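Local coordinates for 190aa long hypothetical protein (Pyrococcus horikoshii, PDB 2DDZ) that is of unknown function but assembles as a hexamer and belongs to a family grouped with the class II aminoacyl-tRNA synthetases, at residues R109-Y114 with S121-T126; I8-R13 with F164-A169; N116-S121 with L154-I159. One frame throughout, in Å; residues are numbered along the deposited sequence.

Interaction 1: R109-Y114 with S121-T126; sequences RGDDIY and SISIAT
Ile113 and Ser121 make the direct hydrogen bond of this contact: the backbone N of Ile113 donates to Ser121 OG at 3.0 Å, with an N-H...O angle of 158°. A side-chain hydroxyl thus takes the amide of the neighbouring strand. Ser121 OG can reach it because it sits between its own backbone N and carbonyl carbon (chi1 67°), on a CB that points at 109-114. The same oxygen also touches the base of the isoleucine side chain, 3.5 Å from Ile113 CB, while that side chain packs on Ile92 and Val96 of helix 81-100.

Water carries much of the remaining polar contact. One molecule is shared by three groups: it donates to Asp111 O at 2.7 Å and to Asp112 OD1 at 2.9 Å, and is hydrogen-bonded to Ser121 OG at 2.7 Å. A second water donates to Asp112 OD1 and accepts from Ser123 N at 3.2 Å, so Asp112 OD1 holds both waters between the two segments, whose CA atoms draw apart from the Ile113-Ser121 pair to Asp111-Ser123.

Further along, contact is looser. Asp111 OD2 comes no nearer to Ser123 O than 3.6 Å, and Ser123 CB lies near the same residue, beside Asp111 O and OD2; Ser123 OG is engaged instead by His135 O and Gln88 NE2. Within 109-114, Arg109 lays its guanidinium over one face of the Tyr114 ring, NE 3.7 Å above the ring plane.

The chain reverses at a type II' turn from Arg109 to Asp112, with Gly110 at positive phi and bonds running both ways between the end residues. This tight turn joins strands 106-109 and 112-115, and the latter forms an antiparallel beta hairpin with strand 118-128 that parts toward the turn, where two waters bridge it.

Interaction 2: I8-R13 with F164-A169; sequences IIKERR and FMERSA
Ile8 drives its CD1 methyl against Ala169 CB on helix 161-184, and at 3.4 Å the two carbons are closer than usual van der Waals contact. Its other branch, CG2, meets Met165 CE at a more relaxed 4.1 Å, the two side chains running antiparallel alongside each other. Met165 is bent at chi3 (66°), which curls its terminal methyl toward the isoleucine. Ile8 therefore touches residues one helical turn apart, and Met165 and Ala169 are both buried.

The solvent side is held by charge. Lys10 lies roughly perpendicular to Glu166 and places NZ 2.8 Å from Glu166 OE1, a hydrogen-bonded salt bridge; NZ approaches Glu166 OE1 from its syn side, 22° out of the carboxylate plane. Both residues are exposed, and Glu166 bends at chi2 (74°) to turn its carboxylate to the lysine.

Beyond Lys10 the loop runs away from helix 161-184, and Arg12 touches a bound guanidine. The contact thus fastens the end of strand 5-8 to helix 161-184: Ile8 and Met165 both lie on Val39 of strand 36-45, while Phe164 and Ser168 on the same helix pack against helix 81-100.

Interaction 3: N116-S121 with L154-I159; sequences NGRKLS and LEELGI
A type I beta turn, Glu155 to Gly158, just before helix 161-184 docks here on the start of strand 118-128, the second strand of a beta hairpin. The contact has a charged outer part and an apolar inner one. Leu120, with CG anti to its N (chi1 170°), directs CD1 at Leu154, which precedes the turn, and at Leu157 within it. Leu120 CD1 lies 4.1 Å from Leu154 N, 4.3 Å from Leu154 CD2 and 4.4 Å from Leu157 CD1, all loose van der Waals distances. Leu120 also packs on Leu99 of helix 81-100, and Leu157 on Val115 of the hairpin's first strand, which carries the apolar layer into the fold.

Nearer the solvent, Arg118 meets Glu156 almost squarely crosswise in a bidentate salt bridge through NH1 and NH2, one to each carboxylate oxygen. The arginine bends at chi3 (65°) to bring its guanidinium round. Arg118 NH2 donates to Glu156 OE1 at 3.0 Å and also to Ala151 O, a second anchor that should limit rotation of the group. The guanidinium and carboxylate planes are 49° apart: Arg118 NH1 reaches Glu156 OE2 at 2.7 Å in a nearly straight bond that stays in the guanidinium plane but meets the oxygen from above the carboxylate plane.

Overall arrangement
Interactions 1 and 3 share strand 118-128 and meet at Ser121, with the backbone of Ile113 hydrogen-bonded to Leu120 between them. Interaction 1 lies nearest the chain's centre, yet its chemistry is polar and water-mediated. Interactions 2 and 3 sit farther out and follow one scheme: largely buried aliphatic groups inside, a lysine or arginine paired with glutamate outside. Interaction 2 lies on the opposite side of the chain's centre from interaction 1, and its aliphatic packing is closer than the leucine contacts of interaction 3. The turn of interaction 3 leads into helix 161-184, where Phe164 packs on Ile159 and Leu154, so the two contacts adjoin through apolar side chains.

Interaction 1: R109-Y114 with S121-T126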
loop_
_atom_site.group_PDB
_atom_site.type_symbol
_atom_site.label_atom_id
_atom_site.label_comp_id
_atom_site.label_asym_id
_atom_site.label_seq_id
_atom_site.Cartn_x
_atom_site.Cartn_y
_atom_site.Cartn_z
ATOM N N ARG E 109 17.287 -4.291 24.866
ATOM C CA ARG E 109 18.262 -3.824 23.882
ATOM C C ARG E 109 17.665 -4.177 22.528
ATOM O O ARG E 109 17.863 -5.280 22.007
ATOM C CB ARG E 109 19.619 -4.512 24.056
ATOM C CG ARG E 109 20.299 -4.215 25.382
ATOM C CD ARG E 109 21.654 -4.883 25.468
ATOM N NE ARG E 109 22.119 -4.980 26.849
ATOM C CZ ARG E 109 23.244 -5.584 27.218
ATOM N NH1 ARG E 109 24.033 -6.148 26.307
ATOM N NH2 ARG E 109 23.576 -5.629 28.502
ATOM N N GLY E 110 16.911 -3.229 21.980
ATOM C CA GLY E 110 16.256 -3.430 20.705
ATOM C C GLY E 110 15.119 -4.404 20.887
ATOM O O GLY E 110 14.118 -4.072 21.514
ATOM N N ASP E 111 15.287 -5.611 20.353
ATOM C CA ASP E 111 14.279 -6.651 20.467
ATOM C C ASP E 111 14.762 -7.779 21.387
ATOM O O ASP E 111 14.186 -8.862 21.403
ATOM C CB ASP E 111 13.945 -7.208 19.078
ATOM C CG ASP E 111 15.109 -7.935 18.444
ATOM O OD1 ASP E 111 16.260 -7.713 18.879
ATOM O OD2 ASP E 111 14.878 -8.722 17.496
ATOM N N ASP E 112 15.826 -7.522 22.143
ATOM C CA ASP E 112 16.366 -8.521 23.061
ATOM C C ASP E 112 16.150 -8.128 24.519
ATOM O O ASP E 112 16.326 -6.964 24.906
ATOM C CB ASP E 112 17.871 -8.730 22.847
ATOM C CG ASP E 112 18.197 -9.413 21.543
ATOM O OD1 ASP E 112 17.436 -10.307 21.116
ATOM O OD2 ASP E 112 19.238 -9.061 20.952
ATOM N N ILE E 113 15.776 -9.119 25.320
ATOM C CA ILE E 113 15.542 -8.928 26.741
ATOM C C ILE E 113 16.771 -9.380 27.530
ATOM O O ILE E 113 17.276 -10.492 27.335
ATOM C CB ILE E 113 14.322 -9.739 27.186
ATOM C CG1 ILE E 113 13.073 -9.184 26.492
ATOM C CG2 ILE E 113 14.191 -9.713 28.709
ATOM C CD1 ILE E 113 11.853 -10.020 26.701
ATOM N N TYR E 114 17.251 -8.513 28.415
ATOM C CA TYR E 114 18.416 -8.822 29.243
ATOM C C TYR E 114 18.129 -8.673 30.735
ATOM O O TYR E 114 17.344 -7.816 31.163
ATOM C CB TYR E 114 19.607 -7.916 28.895
ATOM C CG TYR E 114 20.357 -8.284 27.636
ATOM C CD1 TYR E 114 19.840 -7.981 26.379
ATOM C CD2 TYR E 114 21.584 -8.944 27.701
ATOM C CE1 TYR E 114 20.524 -8.326 25.217
ATOM C CE2 TYR E 114 22.278 -9.296 26.540
ATOM C CZ TYR E 114 21.740 -8.982 25.304
ATOM O OH TYR E 114 22.410 -9.319 24.151
ATOM N N SER E 121 16.077 -13.809 25.883
ATOM C CA SER E 121 15.274 -14.098 24.693
ATOM C C SER E 121 15.926 -14.100 23.315
ATOM O O SER E 121 17.106 -13.822 23.153
ATOM C CB SER E 121 14.132 -13.083 24.637
ATOM O OG SER E 121 14.660 -11.777 24.405
ATOM N N ILE E 122 15.102 -14.439 22.331
ATOM C CA ILE E 122 15.447 -14.415 20.913
ATOM C C ILE E 122 14.144 -13.983 20.252
ATOM O O ILE E 122 13.045 -14.231 20.781
ATOM C CB ILE E 122 15.892 -15.777 20.330
ATOM C CG1 ILE E 122 14.761 -16.803 20.426
ATOM C CG2 ILE E 122 17.203 -16.221 21.000
ATOM C CD1 ILE E 122 14.997 -18.029 19.560
ATOM N N SER E 123 14.250 -13.317 19.113
ATOM C CA SER E 123 13.055 -12.837 18.443
ATOM C C SER E 123 13.354 -12.452 17.013
ATOM O O SER E 123 14.500 -12.213 16.647
ATOM C CB SER E 123 12.500 -11.613 19.198
ATOM O OG SER E 123 11.282 -11.144 18.640
ATOM N N ILE E 124 12.306 -12.393 16.206
ATOM C CA ILE E 124 12.454 -12.002 14.831
ATOM C C ILE E 124 11.105 -11.562 14.302
ATOM O O ILE E 124 10.064 -12.105 14.692
ATOM C CB ILE E 124 13.054 -13.161 13.978
ATOM C CG1 ILE E 124 13.886 -12.559 12.834
ATOM C CG2 ILE E 124 11.950 -14.077 13.448
ATOM C CD1 ILE E 124 13.051 -11.818 11.832
ATOM N N ALA E 125 11.126 -10.546 13.444
ATOM C CA ALA E 125 9.907 -10.013 12.839
ATOM C C ALA E 125 10.082 -9.918 11.340
ATOM O O ALA E 125 11.111 -9.452 10.868
ATOM C CB ALA E 125 9.604 -8.635 13.397
ATOM N N THR E 126 9.076 -10.339 10.588
ATOM C CA THR E 126 9.173 -10.262 9.145
ATOM C C THR E 126 7.799 -10.308 8.492
ATOM O O THR E 126 6.781 -10.165 9.160
ATOM C CB THR E 126 10.075 -11.399 8.570
ATOM O OG1 THR E 126 10.245 -11.199 7.162
ATOM C CG2 THR E 126 9.455 -12.768 8.808
HETATM O O HOH W 1 14.812 -11.459 21.747
HETATM O O HOH W 2 17.103 -11.931 18.619
#

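Interaction 2: I8-R13 with F164-A169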
loop_
_atom_site.group_PDB
_atom_site.type_symbol
_atom_site.label_atom_id
_atom_site.label_comp_id
_atom_site.label_asym_id
_atom_site.label_seq_id
_atom_site.Cartn_x
_atom_site.Cartn_y
_atom_site.Cartn_z
ATOM N N ILE E 8 -3.044 -21.185 23.802
ATOM C CA ILE E 8 -1.907 -21.600 24.614
ATOM C C ILE E 8 -1.941 -23.124 24.632
ATOM O O ILE E 8 -2.898 -23.705 25.125
ATOM C CB ILE E 8 -2.020 -21.117 26.074
ATOM C CG1 ILE E 8 -2.331 -19.622 26.142
ATOM C CG2 ILE E 8 -0.708 -21.369 26.799
ATOM C CD1 ILE E 8 -1.261 -18.753 25.539
ATOM N N ILE E 9 -0.914 -23.769 24.086
ATOM C CA ILE E 9 -0.861 -25.235 24.063
ATOM C C ILE E 9 -0.242 -25.735 25.380
ATOM O O ILE E 9 0.974 -25.757 25.540
ATOM C CB ILE E 9 -0.049 -25.728 22.849
ATOM C CG1 ILE E 9 -0.730 -25.226 21.574
ATOM C CG2 ILE E 9 0.037 -27.260 22.843
ATOM C CD1 ILE E 9 0.067 -25.459 20.321
ATOM N N LYS E 10 -1.121 -26.136 26.296
ATOM C CA LYS E 10 -0.750 -26.612 27.616
ATOM C C LYS E 10 -0.636 -28.148 27.759
ATOM O O LYS E 10 0.147 -28.645 28.568
ATOM C CB LYS E 10 -1.778 -26.089 28.618
ATOM C CG LYS E 10 -2.111 -24.623 28.408
ATOM C CD LYS E 10 -3.350 -24.183 29.151
ATOM C CE LYS E 10 -3.435 -22.668 29.105
ATOM N NZ LYS E 10 -4.638 -22.140 29.785
ATOM N N GLU E 11 -1.421 -28.890 26.983
ATOM C CA GLU E 11 -1.428 -30.355 27.007
ATOM C C GLU E 11 -0.110 -31.031 26.577
ATOM O O GLU E 11 0.247 -32.101 27.079
ATOM C CB GLU E 11 -2.564 -30.878 26.108
ATOM C CG GLU E 11 -2.508 -30.332 24.672
ATOM C CD GLU E 11 -3.162 -28.956 24.512
ATOM O OE1 GLU E 11 -3.222 -28.188 25.495
ATOM O OE2 GLU E 11 -3.610 -28.635 23.388
ATOM N N ARG E 12 0.613 -30.421 25.642
ATOM C CA ARG E 12 1.866 -31.006 25.151
ATOM C C ARG E 12 2.936 -29.966 24.843
ATOM O O ARG E 12 2.766 -28.775 25.094
ATOM C CB ARG E 12 1.595 -31.799 23.876
ATOM C CG ARG E 12 0.602 -31.082 22.985
ATOM C CD ARG E 12 0.660 -31.501 21.543
ATOM N NE ARG E 12 -0.300 -30.731 20.760
ATOM C CZ ARG E 12 -0.232 -30.577 19.445
ATOM N NH1 ARG E 12 0.759 -31.143 18.763
ATOM N NH2 ARG E 12 -1.153 -29.861 18.812
ATOM N N ARG E 13 4.045 -30.445 24.292
ATOM C CA ARG E 13 5.147 -29.587 23.897
ATOM C C ARG E 13 5.245 -29.628 22.388
ATOM O O ARG E 13 4.960 -30.648 21.763
ATOM C CB ARG E 13 6.475 -30.076 24.470
ATOM C CG ARG E 13 6.563 -29.997 25.963
ATOM C CD ARG E 13 8.002 -29.831 26.408
ATOM N NE ARG E 13 8.116 -29.778 27.865
ATOM C CZ ARG E 13 7.384 -28.999 28.656
ATOM N NH1 ARG E 13 7.568 -29.030 29.966
ATOM N NH2 ARG E 13 6.468 -28.192 28.143
ATOM N N PHE E 164 3.588 -18.010 33.643
ATOM C CA PHE E 164 4.070 -16.868 32.870
ATOM C C PHE E 164 3.406 -16.884 31.480
ATOM O O PHE E 164 2.925 -15.859 31.013
ATOM C CB PHE E 164 5.604 -16.899 32.734
ATOM C CG PHE E 164 6.175 -15.660 32.090
ATOM C CD1 PHE E 164 6.219 -14.452 32.781
ATOM C CD2 PHE E 164 6.617 -15.692 30.770
ATOM C CE1 PHE E 164 6.684 -13.290 32.161
ATOM C CE2 PHE E 164 7.083 -14.539 30.142
ATOM C CZ PHE E 164 7.119 -13.333 30.839
ATOM N N MET E 165 3.393 -18.058 30.849
ATOM C CA MET E 165 2.784 -18.253 29.536
ATOM C C MET E 165 1.364 -17.658 29.520
ATOM O O MET E 165 0.987 -16.917 28.608
ATOM C CB MET E 165 2.717 -19.757 29.191
ATOM C CG MET E 165 4.077 -20.429 28.903
ATOM S SD MET E 165 4.085 -22.182 28.635
ATOM C CE MET E 165 3.251 -22.236 27.253
ATOM N N GLU E 166 0.587 -17.979 30.549
ATOM C CA GLU E 166 -0.783 -17.497 30.681
ATOM C C GLU E 166 -0.880 -15.971 30.831
ATOM O O GLU E 166 -1.654 -15.315 30.126
ATOM C CB GLU E 166 -1.448 -18.155 31.900
ATOM C CG GLU E 166 -2.958 -17.990 32.005
ATOM C CD GLU E 166 -3.702 -18.859 31.012
ATOM O OE1 GLU E 166 -3.161 -19.928 30.653
ATOM O OE2 GLU E 166 -4.825 -18.487 30.603
ATOM N N ARG E 167 -0.102 -15.407 31.754
ATOM C CA ARG E 167 -0.173 -13.969 32.002
ATOM C C ARG E 167 0.417 -13.100 30.904
ATOM O O ARG E 167 -0.121 -12.033 30.594
ATOM C CB ARG E 167 0.501 -13.610 33.332
ATOM C CG ARG E 167 0.089 -12.219 33.822
ATOM C CD ARG E 167 0.812 -11.803 35.088
ATOM N NE ARG E 167 1.028 -12.945 35.960
ATOM C CZ ARG E 167 1.553 -12.875 37.179
ATOM N NH1 ARG E 167 1.715 -13.988 37.893
ATOM N NH2 ARG E 167 1.911 -11.706 37.695
ATOM N N SER E 168 1.528 -13.554 30.331
ATOM C CA SER E 168 2.183 -12.802 29.266
ATOM C C SER E 168 1.362 -12.872 27.978
ATOM O O SER E 168 1.302 -11.893 27.235
ATOM C CB SER E 168 3.612 -13.326 29.044
ATOM O OG SER E 168 3.605 -14.684 28.638
ATOM N N ALA E 169 0.711 -14.007 27.724
ATOM C CA ALA E 169 -0.111 -14.134 26.519
ATOM C C ALA E 169 -1.234 -13.099 26.538
ATOM O O ALA E 169 -1.512 -12.438 25.532
ATOM C CB ALA E 169 -0.696 -15.534 26.427
#

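Interaction 3: N116-S121 with L154-I159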
loop_
_atom_site.group_PDB
_atom_site.type_symbol
_atom_site.label_atom_id
_atom_site.label_comp_id
_atom_site.label_asym_id
_atom_site.label_seq_id
_atom_site.Cartn_x
_atom_site.Cartn_y
_atom_site.Cartn_z
ATOM N N ASN E 116 20.572 -8.699 34.230
ATOM C CA ASN E 116 21.919 -8.766 34.777
ATOM C C ASN E 116 22.921 -9.083 33.677
ATOM O O ASN E 116 23.712 -10.020 33.796
ATOM C CB ASN E 116 22.013 -9.829 35.878
ATOM C CG ASN E 116 21.129 -9.513 37.070
ATOM O OD1 ASN E 116 21.020 -8.356 37.484
ATOM N ND2 ASN E 116 20.502 -10.541 37.637
ATOM N N GLY E 117 22.865 -8.304 32.602
ATOM C CA GLY E 117 23.775 -8.482 31.482
ATOM C C GLY E 117 23.679 -9.786 30.708
ATOM O O GLY E 117 24.470 -10.016 29.799
ATOM N N ARG E 118 22.709 -10.628 31.049
ATOM C CA ARG E 118 22.530 -11.923 30.387
ATOM C C ARG E 118 21.262 -11.960 29.510
ATOM O O ARG E 118 20.194 -11.483 29.919
ATOM C CB ARG E 118 22.485 -13.007 31.464
ATOM C CG ARG E 118 23.739 -13.007 32.339
ATOM C CD ARG E 118 23.566 -13.843 33.593
ATOM N NE ARG E 118 23.395 -15.261 33.287
ATOM C CZ ARG E 118 22.886 -16.148 34.137
ATOM N NH1 ARG E 118 22.501 -15.761 35.347
ATOM N NH2 ARG E 118 22.756 -17.420 33.779
ATOM N N LYS E 119 21.377 -12.530 28.311
ATOM C CA LYS E 119 20.248 -12.583 27.380
ATOM C C LYS E 119 19.236 -13.680 27.673
ATOM O O LYS E 119 19.567 -14.864 27.717
ATOM C CB LYS E 119 20.745 -12.725 25.932
ATOM C CG LYS E 119 19.686 -12.373 24.877
ATOM C CD LYS E 119 20.283 -12.193 23.478
ATOM C CE LYS E 119 20.867 -13.497 22.933
ATOM N NZ LYS E 119 19.846 -14.582 22.838
ATOM N N LEU E 120 17.985 -13.266 27.849
ATOM C CA LEU E 120 16.882 -14.173 28.145
ATOM C C LEU E 120 16.107 -14.642 26.920
ATOM O O LEU E 120 15.567 -15.752 26.906
ATOM C CB LEU E 120 15.898 -13.469 29.089
ATOM C CG LEU E 120 14.533 -14.109 29.378
ATOM C CD1 LEU E 120 14.712 -15.326 30.290
ATOM C CD2 LEU E 120 13.620 -13.072 30.054
ATOM N N SER E 121 16.077 -13.809 25.883
ATOM C CA SER E 121 15.274 -14.098 24.693
ATOM C C SER E 121 15.926 -14.100 23.315
ATOM O O SER E 121 17.106 -13.822 23.153
ATOM C CB SER E 121 14.132 -13.083 24.637
ATOM O OG SER E 121 14.660 -11.777 24.405
ATOM N N LEU E 154 14.009 -18.639 32.584
ATOM C CA LEU E 154 12.935 -18.266 33.496
ATOM C C LEU E 154 13.065 -18.957 34.852
ATOM O O LEU E 154 12.759 -18.371 35.891
ATOM C CB LEU E 154 11.571 -18.584 32.871
ATOM C CG LEU E 154 11.120 -17.738 31.673
ATOM C CD1 LEU E 154 9.843 -18.333 31.111
ATOM C CD2 LEU E 154 10.901 -16.291 32.095
ATOM N N GLU E 155 13.520 -20.204 34.845
ATOM C CA GLU E 155 13.693 -20.949 36.091
ATOM C C GLU E 155 14.634 -20.227 37.053
ATOM O O GLU E 155 14.260 -19.947 38.187
ATOM C CB GLU E 155 14.203 -22.360 35.783
ATOM C CG GLU E 155 13.078 -23.324 35.423
ATOM C CD GLU E 155 13.591 -24.657 34.947
ATOM O OE1 GLU E 155 14.735 -25.001 35.320
ATOM O OE2 GLU E 155 12.849 -25.355 34.213
ATOM N N GLU E 156 15.845 -19.914 36.594
ATOM C CA GLU E 156 16.812 -19.209 37.430
ATOM C C GLU E 156 16.221 -17.908 37.997
ATOM O O GLU E 156 16.653 -17.428 39.042
ATOM C CB GLU E 156 18.077 -18.889 36.626
ATOM C CG GLU E 156 19.166 -18.221 37.459
ATOM C CD GLU E 156 20.467 -18.007 36.705
ATOM O OE1 GLU E 156 20.617 -18.543 35.583
ATOM O OE2 GLU E 156 21.347 -17.305 37.249
ATOM N N LEU E 157 15.240 -17.337 37.304
ATOM C CA LEU E 157 14.616 -16.105 37.777
ATOM C C LEU E 157 13.475 -16.432 38.743
ATOM O O LEU E 157 12.833 -15.534 39.295
ATOM C CB LEU E 157 14.071 -15.285 36.600
ATOM C CG LEU E 157 15.049 -14.766 35.541
ATOM C CD1 LEU E 157 14.250 -14.080 34.447
ATOM C CD2 LEU E 157 16.066 -13.800 36.147
ATOM N N GLY E 158 13.224 -17.722 38.940
ATOM C CA GLY E 158 12.167 -18.137 39.842
ATOM C C GLY E 158 10.766 -17.898 39.308
ATOM O O GLY E 158 9.832 -17.644 40.073
ATOM N N ILE E 159 10.613 -17.967 37.991
ATOM C CA ILE E 159 9.309 -17.772 37.373
ATOM C C ILE E 159 8.822 -19.111 36.840
ATOM O O ILE E 159 9.602 -19.891 36.298
ATOM C CB ILE E 159 9.382 -16.768 36.211
ATOM C CG1 ILE E 159 9.827 -15.409 36.739
ATOM C CG2 ILE E 159 8.019 -16.649 35.529
ATOM C CD1 ILE E 159 9.959 -14.365 35.661
#